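Local coordinates for protein eukaryotic peptide chain release factor GTP-binding subunit (Schizosaccharomyces pombe, PDB 1R5B) that belongs to the translational GTP-binding protein family as the GTP-binding subunit of a eukaryotic peptide chain release factor, with a P-loop nucleotide-binding domain of the EF-Tu type, at residues M191-Y203 and K227-V239. Numbering follows the deposited sequence.
Sequences MDEPSVQWSEERY and KYMPVSAYTGQNV
Pro230 is the bump of this interface, and Met191, Trp198 and Tyr203 form the hollow that receives it. Its CB lies 3.9 Å from Met191 CG, 3.9 Å from Trp198 CZ3 and 3.7 Å from Tyr203 CE1, so a single ring carbon touches all three side chains. Trp198 crosses the proline at about a right angle, while CB of Met191 sits over the centre of one indole face, 3.5 Å above its plane. Tyr203, its CG anti to the backbone N (chi1 177°), reaches from the first turn of its helix toward strand 226-230 to lay its hydroxyl against the backbone of Tyr228 and Met229. At the other end of the indole, NE1 makes a weak hydrogen bond (3.4 Å) to Gln237 OE1, which lies at the ring edge, with ring and amide planes 71° apart. Away from the proline the contact is polar as well: Ser232 OG donates to Asp192 OD1 at 2.6 Å, meeting the carboxylate from above its plane. Within 227-239, Asn238 ND2 donates to Pro230 O at 2.6 Å, nearly in line with the C=O bond. The example illustrates how a loop can pack against the margin of the sheet in a P-loop GTP-binding domain: 227-230 belongs to the outermost strand 226-230, hydrogen-bonded to strand 184-189, and the loop leaving that inner strand folds back over the edge strand's exit before helix 200-218 begins. Trp250 extends the cover, its ring meeting Tyr203, while Val243 and Val247 touch Trp198 and helix 200-218 receives the ring of Tyr228.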
ATOM      1  N   MET A 191       5.011  12.542  25.079  1.00 32.34           N
ATOM      2  CA  MET A 191       3.763  13.038  25.653  1.00 32.75           C
ATOM      3  C   MET A 191       3.611  12.669  27.145  1.00 34.21           C
ATOM      4  O   MET A 191       2.868  13.323  27.871  1.00 34.67           O
ATOM      5  CB  MET A 191       2.561  12.523  24.846  1.00 32.16           C
ATOM      6  CG  MET A 191       2.476  13.053  23.407  1.00 29.73           C
ATOM      7  SD  MET A 191       2.246  14.840  23.231  1.00 23.67           S
ATOM      8  CE  MET A 191       0.842  15.129  24.103  1.00 24.92           C
ATOM      9  N   ASP A 192       4.328  11.634  27.582  1.00 35.53           N
ATOM     10  CA  ASP A 192       4.277  11.118  28.945  1.00 36.57           C
ATOM     11  C   ASP A 192       5.092  11.937  29.959  1.00 37.27           C
ATOM     12  O   ASP A 192       4.855  11.851  31.170  1.00 37.41           O
ATOM     13  CB  ASP A 192       4.804   9.672  28.950  1.00 36.99           C
ATOM     14  CG  ASP A 192       6.335   9.594  28.797  1.00 38.03           C
ATOM     15  OD1 ASP A 192       6.858   9.868  27.692  1.00 39.55           O
ATOM     16  OD2 ASP A 192       7.098   9.272  29.737  1.00 39.93           O
ATOM     17  N   GLU A 193       6.057  12.709  29.462  1.00 37.94           N
ATOM     18  CA  GLU A 193       7.045  13.388  30.310  1.00 38.43           C
ATOM     19  C   GLU A 193       6.437  14.395  31.301  1.00 38.53           C
ATOM     20  O   GLU A 193       5.321  14.838  31.121  1.00 38.56           O
ATOM     21  CB  GLU A 193       8.088  14.084  29.426  1.00 38.63           C
ATOM     22  CG  GLU A 193       9.203  13.164  28.942  1.00 39.61           C
ATOM     23  CD  GLU A 193      10.501  13.903  28.640  1.00 41.49           C
ATOM     24  OE1 GLU A 193      10.576  15.134  28.856  1.00 42.58           O
ATOM     25  OE2 GLU A 193      11.463  13.244  28.184  1.00 43.21           O
ATOM     26  N   PRO A 194       7.160  14.735  32.362  1.00 38.83           N
ATOM     27  CA  PRO A 194       6.681  15.715  33.356  1.00 39.01           C
ATOM     28  C   PRO A 194       6.056  17.020  32.803  1.00 39.21           C
ATOM     29  O   PRO A 194       4.998  17.443  33.274  1.00 39.10           O
ATOM     30  CB  PRO A 194       7.954  16.042  34.143  1.00 39.03           C
ATOM     31  CG  PRO A 194       8.771  14.790  34.065  1.00 39.06           C
ATOM     32  CD  PRO A 194       8.473  14.172  32.732  1.00 38.83           C
ATOM     33  N   SER A 195       6.706  17.638  31.821  1.00 39.43           N
ATOM     34  CA  SER A 195       6.299  18.950  31.306  1.00 39.39           C
ATOM     35  C   SER A 195       5.079  18.865  30.387  1.00 39.48           C
ATOM     36  O   SER A 195       4.357  19.849  30.191  1.00 39.46           O
ATOM     37  CB  SER A 195       7.458  19.570  30.536  1.00 39.45           C
ATOM     38  OG  SER A 195       7.816  18.748  29.440  1.00 39.26           O
ATOM     39  N   VAL A 196       4.892  17.688  29.803  1.00 39.31           N
ATOM     40  CA  VAL A 196       3.714  17.347  29.019  1.00 39.37           C
ATOM     41  C   VAL A 196       3.048  16.193  29.725  1.00 39.61           C
ATOM     42  O   VAL A 196       3.683  15.155  29.928  1.00 40.29           O
ATOM     43  CB  VAL A 196       4.117  16.811  27.636  1.00 39.32           C
ATOM     44  CG1 VAL A 196       2.928  16.843  26.669  1.00 39.44           C
ATOM     45  CG2 VAL A 196       5.315  17.568  27.096  1.00 39.39           C
ATOM     46  N   GLN A 197       1.785  16.311  30.104  1.00 39.40           N
ATOM     47  CA  GLN A 197       1.148  15.156  30.752  1.00 38.84           C
ATOM     48  C   GLN A 197      -0.067  14.730  29.960  1.00 38.36           C
ATOM     49  O   GLN A 197      -1.188  14.685  30.466  1.00 38.64           O
ATOM     50  CB  GLN A 197       0.852  15.462  32.210  1.00 38.67           C
ATOM     51  CG  GLN A 197       2.144  15.554  33.009  1.00 38.48           C
ATOM     52  CD  GLN A 197       1.920  15.681  34.500  1.00 37.68           C
ATOM     53  OE1 GLN A 197       2.215  16.722  35.073  1.00 36.93           O
ATOM     54  NE2 GLN A 197       1.404  14.627  35.126  1.00 36.98           N
ATOM     55  N   TRP A 198       0.203  14.417  28.695  1.00 37.55           N
ATOM     56  CA  TRP A 198      -0.817  14.207  27.683  1.00 37.20           C
ATOM     57  C   TRP A 198      -1.758  15.409  27.639  1.00 36.62           C
ATOM     58  O   TRP A 198      -2.956  15.278  27.411  1.00 36.48           O
ATOM     59  CB  TRP A 198      -1.564  12.883  27.920  1.00 37.29           C
ATOM     60  CG  TRP A 198      -0.708  11.679  27.634  1.00 37.40           C
ATOM     61  CD1 TRP A 198       0.053  10.972  28.532  1.00 37.68           C
ATOM     62  CD2 TRP A 198      -0.510  11.049  26.366  1.00 36.39           C
ATOM     63  NE1 TRP A 198       0.707   9.947  27.892  1.00 37.44           N
ATOM     64  CE2 TRP A 198       0.379   9.971  26.562  1.00 35.98           C
ATOM     65  CE3 TRP A 198      -0.992  11.288  25.073  1.00 36.79           C
ATOM     66  CZ2 TRP A 198       0.787   9.138  25.525  1.00 36.09           C
ATOM     67  CZ3 TRP A 198      -0.581  10.459  24.040  1.00 35.71           C
ATOM     68  CH2 TRP A 198       0.299   9.398  24.273  1.00 35.62           C
ATOM     69  N   SER A 199      -1.198  16.592  27.852  1.00 36.09           N
ATOM     70  CA  SER A 199      -1.986  17.808  27.810  1.00 35.65           C
ATOM     71  C   SER A 199      -2.427  18.051  26.376  1.00 35.55           C
ATOM     72  O   SER A 199      -1.589  18.136  25.482  1.00 35.29           O
ATOM     73  CB  SER A 199      -1.163  18.997  28.294  1.00 35.47           C
ATOM     74  OG  SER A 199      -1.766  20.217  27.895  1.00 35.07           O
ATOM     75  N   GLU A 200      -3.733  18.158  26.159  1.00 35.52           N
ATOM     76  CA  GLU A 200      -4.252  18.605  24.873  1.00 35.68           C
ATOM     77  C   GLU A 200      -3.791  20.031  24.527  1.00 35.88           C
ATOM     78  O   GLU A 200      -3.623  20.348  23.357  1.00 35.83           O
ATOM     79  CB  GLU A 200      -5.781  18.530  24.831  1.00 35.79           C
ATOM     80  CG  GLU A 200      -6.337  18.471  23.414  1.00 36.17           C
ATOM     81  CD  GLU A 200      -7.854  18.553  23.337  1.00 36.94           C
ATOM     82  OE1 GLU A 200      -8.522  18.799  24.375  1.00 36.96           O
ATOM     83  OE2 GLU A 200      -8.374  18.379  22.213  1.00 37.18           O
ATOM     84  N   GLU A 201      -3.599  20.890  25.531  1.00 36.15           N
ATOM     85  CA  GLU A 201      -3.080  22.244  25.287  1.00 36.23           C
ATOM     86  C   GLU A 201      -1.684  22.234  24.665  1.00 35.78           C
ATOM     87  O   GLU A 201      -1.404  23.034  23.792  1.00 36.09           O
ATOM     88  CB  GLU A 201      -3.034  23.077  26.568  1.00 36.40           C
ATOM     89  CG  GLU A 201      -4.180  24.058  26.720  1.00 37.68           C
ATOM     90  CD  GLU A 201      -5.260  23.524  27.643  1.00 39.64           C
ATOM     91  OE1 GLU A 201      -5.692  22.371  27.411  1.00 41.20           O
ATOM     92  OE2 GLU A 201      -5.661  24.239  28.596  1.00 38.89           O
ATOM     93  N   ARG A 202      -0.819  21.343  25.141  1.00 35.25           N
ATOM     94  CA  ARG A 202       0.551  21.225  24.652  1.00 34.96           C
ATOM     95  C   ARG A 202       0.558  20.638  23.249  1.00 34.82           C
ATOM     96  O   ARG A 202       1.305  21.089  22.387  1.00 34.74           O
ATOM     97  CB  ARG A 202       1.371  20.308  25.566  1.00 35.02           C
ATOM     98  CG  ARG A 202       2.752  20.818  25.923  1.00 35.32           C
ATOM     99  CD  ARG A 202       3.746  20.901  24.757  1.00 35.11           C
ATOM    100  NE  ARG A 202       4.127  22.292  24.515  1.00 34.99           N
ATOM    101  CZ  ARG A 202       5.368  22.764  24.314  1.00 34.76           C
ATOM    102  NH1 ARG A 202       6.436  21.972  24.283  1.00 33.24           N
ATOM    103  NH2 ARG A 202       5.533  24.072  24.137  1.00 34.13           N
ATOM    104  N   TYR A 203      -0.278  19.624  23.035  1.00 34.38           N
ATOM    105  CA  TYR A 203      -0.334  18.923  21.757  1.00 34.12           C
ATOM    106  C   TYR A 203      -0.805  19.861  20.663  1.00 34.12           C
ATOM    107  O   TYR A 203      -0.179  19.956  19.615  1.00 33.69           O
ATOM    108  CB  TYR A 203      -1.275  17.713  21.831  1.00 33.79           C
ATOM    109  CG  TYR A 203      -1.419  16.986  20.514  1.00 33.24           C
ATOM    110  CD1 TYR A 203      -0.396  16.191  20.021  1.00 32.50           C
ATOM    111  CD2 TYR A 203      -2.570  17.111  19.751  1.00 33.17           C
ATOM    112  CE1 TYR A 203      -0.521  15.536  18.807  1.00 32.36           C
ATOM    113  CE2 TYR A 203      -2.706  16.445  18.530  1.00 31.97           C
ATOM    114  CZ  TYR A 203      -1.685  15.662  18.067  1.00 31.86           C
ATOM    115  OH  TYR A 203      -1.818  15.007  16.860  1.00 31.00           O
ATOM    116  N   LYS A 227      -0.056  14.431   8.610  1.00 35.07           N
ATOM    117  CA  LYS A 227      -0.783  13.729   9.665  1.00 35.36           C
ATOM    118  C   LYS A 227      -0.013  13.935  10.959  1.00 35.01           C
ATOM    119  O   LYS A 227       1.170  13.596  11.025  1.00 35.41           O
ATOM    120  CB  LYS A 227      -0.872  12.218   9.367  1.00 35.45           C
ATOM    121  CG  LYS A 227      -1.679  11.386  10.396  1.00 35.73           C
ATOM    122  CD  LYS A 227      -3.093  11.926  10.516  1.00 36.95           C
ATOM    123  CE  LYS A 227      -4.056  10.959  11.155  1.00 37.05           C
ATOM    124  NZ  LYS A 227      -3.914  10.983  12.600  1.00 38.61           N
ATOM    125  N   TYR A 228      -0.675  14.469  11.978  1.00 34.44           N
ATOM    126  CA  TYR A 228      -0.069  14.613  13.310  1.00 34.18           C
ATOM    127  C   TYR A 228      -0.574  13.500  14.224  1.00 34.61           C
ATOM    128  O   TYR A 228      -1.751  13.110  14.153  1.00 34.94           O
ATOM    129  CB  TYR A 228      -0.409  15.978  13.911  1.00 33.92           C
ATOM    130  CG  TYR A 228       0.165  17.122  13.122  1.00 32.80           C
ATOM    131  CD1 TYR A 228      -0.598  17.778  12.159  1.00 31.97           C
ATOM    132  CD2 TYR A 228       1.481  17.536  13.315  1.00 31.57           C
ATOM    133  CE1 TYR A 228      -0.065  18.817  11.415  1.00 31.67           C
ATOM    134  CE2 TYR A 228       2.024  18.580  12.573  1.00 31.36           C
ATOM    135  CZ  TYR A 228       1.245  19.210  11.628  1.00 30.97           C
ATOM    136  OH  TYR A 228       1.764  20.240  10.898  1.00 31.26           O
ATOM    137  N   MET A 229       0.313  12.989  15.081  1.00 34.85           N
ATOM    138  CA  MET A 229      -0.047  11.941  16.038  1.00 34.75           C
ATOM    139  C   MET A 229       0.784  12.024  17.301  1.00 34.89           C
ATOM    140  O   MET A 229       2.007  12.109  17.227  1.00 34.77           O
ATOM    141  CB  MET A 229       0.163  10.567  15.427  1.00 34.76           C
ATOM    142  CG  MET A 229      -1.142   9.854  15.188  1.00 34.37           C
ATOM    143  SD  MET A 229      -0.944   8.287  14.435  1.00 30.70           S
ATOM    144  CE  MET A 229      -0.040   8.690  13.074  1.00 30.89           C
ATOM    145  N   PRO A 230       0.127  11.986  18.458  1.00 34.90           N
ATOM    146  CA  PRO A 230       0.841  11.959  19.728  1.00 34.89           C
ATOM    147  C   PRO A 230       1.269  10.535  20.009  1.00 34.87           C
ATOM    148  O   PRO A 230       0.511   9.600  19.713  1.00 34.87           O
ATOM    149  CB  PRO A 230      -0.213  12.422  20.723  1.00 34.73           C
ATOM    150  CG  PRO A 230      -1.490  11.941  20.148  1.00 34.74           C
ATOM    151  CD  PRO A 230      -1.332  11.960  18.662  1.00 34.97           C
ATOM    152  N   VAL A 231       2.496  10.391  20.496  1.00 34.63           N
ATOM    153  CA  VAL A 231       3.014   9.138  21.016  1.00 34.58           C
ATOM    154  C   VAL A 231       3.958   9.394  22.188  1.00 34.86           C
ATOM    155  O   VAL A 231       4.355  10.531  22.476  1.00 34.28           O
ATOM    156  CB  VAL A 231       3.804   8.345  19.956  1.00 34.50           C
ATOM    157  CG1 VAL A 231       3.026   8.224  18.648  1.00 34.84           C
ATOM    158  CG2 VAL A 231       5.154   8.988  19.690  1.00 34.67           C
ATOM    159  N   SER A 232       4.312   8.306  22.858  1.00 35.32           N
ATOM    160  CA  SER A 232       5.442   8.283  23.767  1.00 35.41           C
ATOM    161  C   SER A 232       6.230   7.012  23.491  1.00 35.26           C
ATOM    162  O   SER A 232       5.759   5.908  23.758  1.00 35.00           O
ATOM    163  CB  SER A 232       4.985   8.325  25.220  1.00 35.49           C
ATOM    164  OG  SER A 232       6.055   7.972  26.074  1.00 36.18           O
ATOM    165  N   ALA A 233       7.435   7.189  22.960  1.00 35.32           N
ATOM    166  CA  ALA A 233       8.286   6.088  22.532  1.00 35.43           C
ATOM    167  C   ALA A 233       8.879   5.356  23.727  1.00 35.61           C
ATOM    168  O   ALA A 233       9.247   4.184  23.623  1.00 35.97           O
ATOM    169  CB  ALA A 233       9.402   6.610  21.622  1.00 35.22           C
ATOM    170  N   TYR A 234       8.982   6.054  24.855  1.00 35.72           N
ATOM    171  CA  TYR A 234       9.515   5.466  26.068  1.00 35.74           C
ATOM    172  C   TYR A 234       8.535   4.410  26.560  1.00 35.65           C
ATOM    173  O   TYR A 234       8.904   3.248  26.696  1.00 35.83           O
ATOM    174  CB  TYR A 234       9.767   6.539  27.142  1.00 35.97           C
ATOM    175  CG  TYR A 234      10.442   6.006  28.400  1.00 36.61           C
ATOM    176  CD1 TYR A 234      11.775   5.598  28.378  1.00 36.75           C
ATOM    177  CD2 TYR A 234       9.742   5.896  29.602  1.00 37.14           C
ATOM    178  CE1 TYR A 234      12.394   5.096  29.514  1.00 37.43           C
ATOM    179  CE2 TYR A 234      10.357   5.399  30.755  1.00 37.68           C
ATOM    180  CZ  TYR A 234      11.682   5.001  30.701  1.00 37.87           C
ATOM    181  OH  TYR A 234      12.302   4.509  31.826  1.00 38.73           O
ATOM    182  N   THR A 235       7.282   4.803  26.774  1.00 35.46           N
ATOM    183  CA  THR A 235       6.259   3.885  27.294  1.00 35.31           C
ATOM    184  C   THR A 235       5.576   3.057  26.217  1.00 35.00           C
ATOM    185  O   THR A 235       4.814   2.150  26.531  1.00 34.89           O
ATOM    186  CB  THR A 235       5.164   4.653  28.055  1.00 35.47           C
ATOM    187  OG1 THR A 235       4.433   5.489  27.148  1.00 35.70           O
ATOM    188  CG2 THR A 235       5.763   5.624  29.080  1.00 35.92           C
ATOM    189  N   GLY A 236       5.833   3.376  24.954  1.00 34.75           N
ATOM    190  CA  GLY A 236       5.126   2.754  23.849  1.00 34.76           C
ATOM    191  C   GLY A 236       3.654   3.129  23.708  1.00 34.56           C
ATOM    192  O   GLY A 236       2.912   2.501  22.953  1.00 34.32           O
ATOM    193  N   GLN A 237       3.225   4.163  24.414  1.00 34.43           N
ATOM    194  CA  GLN A 237       1.833   4.566  24.353  1.00 34.48           C
ATOM    195  C   GLN A 237       1.505   5.191  22.989  1.00 34.09           C
ATOM    196  O   GLN A 237       2.178   6.115  22.528  1.00 33.72           O
ATOM    197  CB  GLN A 237       1.504   5.522  25.490  1.00 34.59           C
ATOM    198  CG  GLN A 237       1.365   4.813  26.819  1.00 35.57           C
ATOM    199  CD  GLN A 237       1.441   5.754  28.004  1.00 37.00           C
ATOM    200  OE1 GLN A 237       2.051   6.834  27.922  1.00 38.12           O
ATOM    201  NE2 GLN A 237       0.823   5.353  29.113  1.00 37.61           N
ATOM    202  N   ASN A 238       0.463   4.655  22.367  1.00 33.74           N
ATOM    203  CA  ASN A 238      -0.009   5.078  21.054  1.00 33.58           C
ATOM    204  C   ASN A 238       0.935   4.742  19.907  1.00 33.70           C
ATOM    205  O   ASN A 238       0.795   5.310  18.835  1.00 33.15           O
ATOM    206  CB  ASN A 238      -0.361   6.573  21.031  1.00 33.36           C
ATOM    207  CG  ASN A 238      -1.489   6.889  20.054  1.00 32.57           C
ATOM    208  OD1 ASN A 238      -2.566   6.291  20.113  1.00 30.85           O
ATOM    209  ND2 ASN A 238      -1.242   7.825  19.156  1.00 29.94           N
ATOM    210  N   VAL A 239       1.877   3.822  20.122  1.00 34.06           N
ATOM    211  CA  VAL A 239       2.763   3.387  19.042  1.00 34.31           C
ATOM    212  C   VAL A 239       2.103   2.214  18.358  1.00 34.12           C
ATOM    213  O   VAL A 239       1.790   2.315  17.175  1.00 34.47           O
ATOM    214  CB  VAL A 239       4.255   3.130  19.480  1.00 34.29           C
ATOM    215  CG1 VAL A 239       4.363   2.054  20.454  1.00 36.82           C
ATOM    216  CG2 VAL A 239       5.122   2.747  18.299  1.00 34.04           C
TER